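PDB 7JMA: nitrogenase iron-molybdenum cofactor biosynthesis protein NifB, which probably catalyses the radical SAM-dependent carbide insertion that fuses two [4Fe-4S] clusters into the [8Fe-9S-C] precursor of the nitrogenase cofactor. Local coordinates for residues Pro89-Ala94 / Ser117-Leu122; Val140-Val145 / Val207-Glu212. All coordinates share one frame; numbering follows the deposited sequence.

From the N terminus, strand 83-86 runs into the loop that carries 89-94. The chain then forms helix 96-108 and returns along strand 113-118. Contact 1 closes this beta-alpha-beta crossover of the radical SAM fold by joining the turns that follow two neighbouring parallel strands. Contact 2 opens later, at the end of strand 137-141. It closes a longer loop, which holds the hairpin strands 154-159 and 162-165, helix 166-186 and strand 190-197, and ends on helix 206-216. The two loops follow in series and do not cross. The contact centres lie about 17 Å apart, and strands 113-118 and 137-141 join them through a probable hydrogen bond from Thr141 N to Thr118 O.

Contact 1 of 2, residues Pro89-Ala94 / Ser117-Leu122; sequences PGDALA and STNGLL
At the C-terminal ends of strands 83-86 and 113-118, neighbours in the parallel sheet of the radical SAM fold, Asp91 meets Thr118 and Asn119. The carboxylate reaches across because its CG stands anti to the backbone N (chi1 -169°). Its OD1 takes the backbone N of Asn119 at 2.7 Å, on the syn side and 17° out of the carboxylate plane. Thr118 OG1 sits at 3.0 Å from both OD1 and OD2 of Asp91, and its single proton could serve either. The same OG1 accepts from Gly120 N at 2.9 Å, an ST turn. The side-chain amide of Asn119 lies stacked on the carboxylate, the planes 15° apart. Its ND2 bonds instead to Asn39 OD1, while its OD1 accepts from Leu121 N in an Asx turn.

Asp91 also shapes its own loop. Leu93 N reaches OD2 of Asp91 at 3.0 Å from above the carboxylate plane, a second Asx turn. A water donates to Asp91 OD2 and to Asn119 OD1 and accepts from Leu122 N. Beyond it, Leu93 CB packs on Leu122 CB at 3.8 Å, and Leu122 CD1 rests on Leu93 O at 3.4 Å. Asn119 lies about 4 Å, side chain to side chain, from Cys38, a ligand of a [4Fe-4S] cluster absent from this model. Both oxygens of the buried Asp91 carboxylate have partners, which probably limits its turning and ties the two turns together beside the cluster site.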
loop_
_atom_site.group_PDB
_atom_site.type_symbol
_atom_site.label_atom_id
_atom_site.label_comp_id
_atom_site.label_asym_id
_atom_site.label_seq_id
_atom_site.Cartn_x
_atom_site.Cartn_y
_atom_site.Cartn_z
ATOM N N PRO A 89 11.177 3.745 -3.231
ATOM C CA PRO A 89 10.385 4.616 -4.107
ATOM C C PRO A 89 9.415 3.903 -5.048
ATOM O O PRO A 89 8.491 4.542 -5.559
ATOM C CB PRO A 89 11.452 5.332 -4.939
ATOM C CG PRO A 89 12.755 5.060 -4.264
ATOM C CD PRO A 89 12.613 3.777 -3.555
ATOM N N GLY A 90 9.634 2.615 -5.268
ATOM C CA GLY A 90 8.761 1.769 -6.065
ATOM C C GLY A 90 7.818 0.996 -5.164
ATOM O O GLY A 90 7.267 1.543 -4.205
ATOM N N ASP A 91 7.622 -0.281 -5.472
ATOM C CA ASP A 91 6.814 -1.139 -4.605
ATOM C C ASP A 91 7.713 -2.000 -3.736
ATOM O O ASP A 91 8.540 -2.749 -4.248
ATOM C CB ASP A 91 5.890 -2.069 -5.387
ATOM C CG ASP A 91 4.874 -2.740 -4.460
ATOM O OD1 ASP A 91 3.893 -2.068 -4.102
ATOM O OD2 ASP A 91 5.080 -3.903 -4.070
ATOM N N ALA A 92 7.440 -2.004 -2.431
ATOM C CA ALA A 92 8.299 -2.750 -1.518
ATOM C C ALA A 92 8.414 -4.223 -1.905
ATOM O O ALA A 92 9.498 -4.808 -1.805
ATOM C CB ALA A 92 7.762 -2.622 -0.093
ATOM N N LEU A 93 7.304 -4.856 -2.330
ATOM C CA LEU A 93 7.344 -6.302 -2.572
ATOM C C LEU A 93 8.100 -6.690 -3.834
ATOM O O LEU A 93 8.460 -7.864 -4.000
ATOM C CB LEU A 93 5.926 -6.869 -2.662
ATOM C CG LEU A 93 5.063 -6.805 -1.404
ATOM C CD1 LEU A 93 3.693 -7.420 -1.675
ATOM C CD2 LEU A 93 5.776 -7.502 -0.232
ATOM N N ALA A 94 8.342 -5.746 -4.728
ATOM C CA ALA A 94 8.965 -6.022 -6.017
ATOM C C ALA A 94 10.485 -5.965 -5.964
ATOM O O ALA A 94 11.139 -5.939 -7.021
ATOM C CB ALA A 94 8.428 -5.025 -7.047
ATOM N N SER A 117 4.382 -0.537 2.789
ATOM C CA SER A 117 3.272 -0.196 1.921
ATOM C C SER A 117 3.483 -0.906 0.599
ATOM O O SER A 117 4.623 -1.118 0.177
ATOM C CB SER A 117 3.147 1.325 1.703
ATOM O OG SER A 117 3.080 2.013 2.942
ATOM N N THR A 118 2.375 -1.289 -0.037
ATOM C CA THR A 118 2.465 -2.002 -1.303
ATOM C C THR A 118 1.174 -1.783 -2.087
ATOM O O THR A 118 0.126 -1.486 -1.509
ATOM C CB THR A 118 2.714 -3.493 -1.057
ATOM O OG1 THR A 118 2.720 -4.188 -2.300
ATOM C CG2 THR A 118 1.578 -4.085 -0.189
ATOM N N ASN A 119 1.261 -1.930 -3.419
ATOM C CA ASN A 119 0.023 -2.035 -4.178
ATOM C C ASN A 119 -0.662 -3.398 -3.994
ATOM O O ASN A 119 -1.798 -3.575 -4.452
ATOM C CB ASN A 119 0.300 -1.728 -5.656
ATOM C CG ASN A 119 1.359 -2.628 -6.254
ATOM O OD1 ASN A 119 1.291 -3.848 -6.107
ATOM N ND2 ASN A 119 2.310 -2.033 -7.010
ATOM N N GLY A 120 -0.004 -4.365 -3.352
ATOM C CA GLY A 120 -0.609 -5.666 -3.115
ATOM C C GLY A 120 -0.494 -6.691 -4.229
ATOM O O GLY A 120 -0.907 -7.843 -4.034
ATOM N N LEU A 121 0.067 -6.333 -5.393
ATOM C CA LEU A 121 0.094 -7.289 -6.493
ATOM C C LEU A 121 0.793 -8.588 -6.102
ATOM O O LEU A 121 0.340 -9.679 -6.467
ATOM C CB LEU A 121 0.790 -6.675 -7.715
ATOM C CG LEU A 121 0.824 -7.594 -8.935
ATOM C CD1 LEU A 121 -0.563 -7.908 -9.507
ATOM C CD2 LEU A 121 1.694 -6.925 -10.029
ATOM N N LEU A 122 1.890 -8.496 -5.353
ATOM C CA LEU A 122 2.678 -9.669 -4.978
ATOM C C LEU A 122 2.302 -10.221 -3.614
ATOM O O LEU A 122 3.001 -11.112 -3.106
ATOM C CB LEU A 122 4.171 -9.331 -4.984
ATOM C CG LEU A 122 4.681 -9.081 -6.397
ATOM C CD1 LEU A 122 6.073 -8.467 -6.362
ATOM C CD2 LEU A 122 4.677 -10.402 -7.154
HETATM O O HOH W 1 6.108 0.307 -1.571
HETATM O O HOH W 2 3.282 -5.730 -5.300
#

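Contact 2 of 2, residues Val140-Val145 / Val207-Glu212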
loop_
_atom_site.group_PDB
_atom_site.type_symbol
_atom_site.label_atom_id
_atom_site.label_comp_id
_atom_site.label_asym_id
_atom_site.label_seq_id
_atom_site.Cartn_x
_atom_site.Cartn_y
_atom_site.Cartn_z
ATOM N N VAL A 140 -2.023 -1.195 2.048
ATOM C CA VAL A 140 -2.306 -1.641 0.682
ATOM C C VAL A 140 -3.095 -0.539 -0.011
ATOM O O VAL A 140 -4.072 -0.033 0.544
ATOM C CB VAL A 140 -3.103 -2.960 0.680
ATOM C CG1 VAL A 140 -3.315 -3.430 -0.773
ATOM C CG2 VAL A 140 -2.389 -4.045 1.505
ATOM N N THR A 141 -2.667 -0.136 -1.212
ATOM C CA THR A 141 -3.358 0.929 -1.918
ATOM C C THR A 141 -4.401 0.295 -2.826
ATOM O O THR A 141 -4.058 -0.433 -3.767
ATOM C CB THR A 141 -2.363 1.784 -2.695
ATOM O OG1 THR A 141 -1.507 2.437 -1.744
ATOM C CG2 THR A 141 -3.103 2.852 -3.507
ATOM N N VAL A 142 -5.670 0.560 -2.532
ATOM C CA VAL A 142 -6.797 -0.009 -3.258
ATOM C C VAL A 142 -7.627 1.157 -3.756
ATOM O O VAL A 142 -8.274 1.851 -2.961
ATOM C CB VAL A 142 -7.665 -0.936 -2.394
ATOM C CG1 VAL A 142 -8.805 -1.474 -3.264
ATOM C CG2 VAL A 142 -6.857 -2.083 -1.777
ATOM N N ASN A 143 -7.619 1.379 -5.073
ATOM C CA ASN A 143 -8.289 2.538 -5.642
ATOM C C ASN A 143 -9.604 2.209 -6.325
ATOM O O ASN A 143 -10.352 3.130 -6.654
ATOM C CB ASN A 143 -7.345 3.238 -6.632
ATOM C CG ASN A 143 -6.117 3.789 -5.939
ATOM O OD1 ASN A 143 -6.233 4.457 -4.914
ATOM N ND2 ASN A 143 -4.935 3.493 -6.474
ATOM N N ALA A 144 -9.902 0.928 -6.535
ATOM C CA ALA A 144 -11.190 0.518 -7.078
ATOM C C ALA A 144 -11.362 -0.973 -6.836
ATOM O O ALA A 144 -10.388 -1.713 -6.682
ATOM C CB ALA A 144 -11.307 0.836 -8.580
ATOM N N VAL A 145 -12.618 -1.405 -6.827
ATOM C CA VAL A 145 -12.955 -2.821 -6.849
ATOM C C VAL A 145 -13.870 -3.178 -8.008
ATOM O O VAL A 145 -14.221 -4.350 -8.171
ATOM C CB VAL A 145 -13.571 -3.265 -5.508
ATOM C CG1 VAL A 145 -12.555 -3.010 -4.414
ATOM C CG2 VAL A 145 -14.870 -2.519 -5.227
ATOM N N VAL A 207 -17.071 3.900 -0.922
ATOM C CA VAL A 207 -17.739 3.073 0.084
ATOM C C VAL A 207 -17.815 1.617 -0.377
ATOM O O VAL A 207 -17.823 0.695 0.451
ATOM C CB VAL A 207 -19.133 3.630 0.432
ATOM C CG1 VAL A 207 -19.012 4.817 1.375
ATOM C CG2 VAL A 207 -19.882 4.025 -0.822
ATOM N N ASP A 208 -17.871 1.378 -1.693
ATOM C CA ASP A 208 -17.783 0.008 -2.196
ATOM C C ASP A 208 -16.427 -0.598 -1.872
ATOM O O ASP A 208 -16.339 -1.763 -1.461
ATOM C CB ASP A 208 -18.023 -0.034 -3.706
ATOM C CG ASP A 208 -19.348 0.570 -4.107
ATOM O OD1 ASP A 208 -20.367 0.237 -3.468
ATOM O OD2 ASP A 208 -19.365 1.373 -5.066
ATOM N N ILE A 209 -15.352 0.175 -2.070
ATOM C CA ILE A 209 -14.029 -0.284 -1.655
ATOM C C ILE A 209 -14.052 -0.667 -0.183
ATOM O O ILE A 209 -13.612 -1.755 0.205
ATOM C CB ILE A 209 -12.967 0.796 -1.923
ATOM C CG1 ILE A 209 -12.894 1.133 -3.413
ATOM C CG2 ILE A 209 -11.586 0.317 -1.451
ATOM C CD1 ILE A 209 -11.978 2.294 -3.690
ATOM N N ALA A 210 -14.573 0.231 0.656
ATOM C CA ALA A 210 -14.555 0.004 2.097
ATOM C C ALA A 210 -15.295 -1.274 2.461
ATOM O O ALA A 210 -14.810 -2.067 3.274
ATOM C CB ALA A 210 -15.160 1.206 2.822
ATOM N N ARG A 211 -16.472 -1.496 1.869
ATOM C CA ARG A 211 -17.207 -2.725 2.160
ATOM C C ARG A 211 -16.393 -3.950 1.762
ATOM O O ARG A 211 -16.322 -4.928 2.515
ATOM C CB ARG A 211 -18.557 -2.719 1.443
ATOM C CG ARG A 211 -19.565 -1.754 2.025
ATOM C CD ARG A 211 -20.907 -1.885 1.323
ATOM N NE ARG A 211 -21.658 -0.637 1.373
ATOM C CZ ARG A 211 -22.442 -0.277 2.386
ATOM N NH1 ARG A 211 -22.586 -1.075 3.437
ATOM N NH2 ARG A 211 -23.087 0.881 2.345
ATOM N N GLU A 212 -15.737 -3.900 0.591
ATOM C CA GLU A 212 -14.996 -5.061 0.110
ATOM C C GLU A 212 -13.770 -5.340 0.972
ATOM O O GLU A 212 -13.493 -6.495 1.318
ATOM C CB GLU A 212 -14.569 -4.858 -1.344
ATOM C CG GLU A 212 -14.008 -6.112 -1.980
ATOM C CD GLU A 212 -14.970 -7.293 -1.909
ATOM O OE1 GLU A 212 -14.500 -8.426 -1.656
ATOM O OE2 GLU A 212 -16.190 -7.085 -2.109
#
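Val142 makes the first touch, with its CG1 on CG2 of Ile209 at 3.8 Å. This methyl stands anti to the backbone N (chi1 -180°), which turns it to the helix, and the two side chains run alongside each other with their directions opposed. Asn143 offers its backbone instead. Ile209 CD1 lies against Asn143 O at 3.5 Å, while CB of Asn143 leaves its CA away from the helix. Its OD1 accepts from Val196 N, and its side chain is about 4 Å from that of Cys42, which binds a [4Fe-4S] cluster absent from this model.

The segment is the end of strand 137-141 and the loop after it, in the parallel sheet of the radical SAM fold. Helix 206-216, which comes after the adjacent strand 190-197, packs against the loop part, 142-145. Ala144 turns its CB from the helix, and its CA meets Ile209 CG1 at 4.1 Å. An alanine in place of Ile209 would probably open a gap between helix and loop, with Val142 CG1 and the carbonyl of Asn143 losing their apolar cover. Val145 then straddles the helix turn. Its CG1 lies 4.1 Å from both Ile209 CA and Glu212 CB, and its CG2 is 4.1 Å from Asp208 O. His205 adds a polar bridge, with NE2 bonded to Val145 N and ND1 to Asp208 OD2. The carboxylate of Glu212 makes a salt bridge with Arg216.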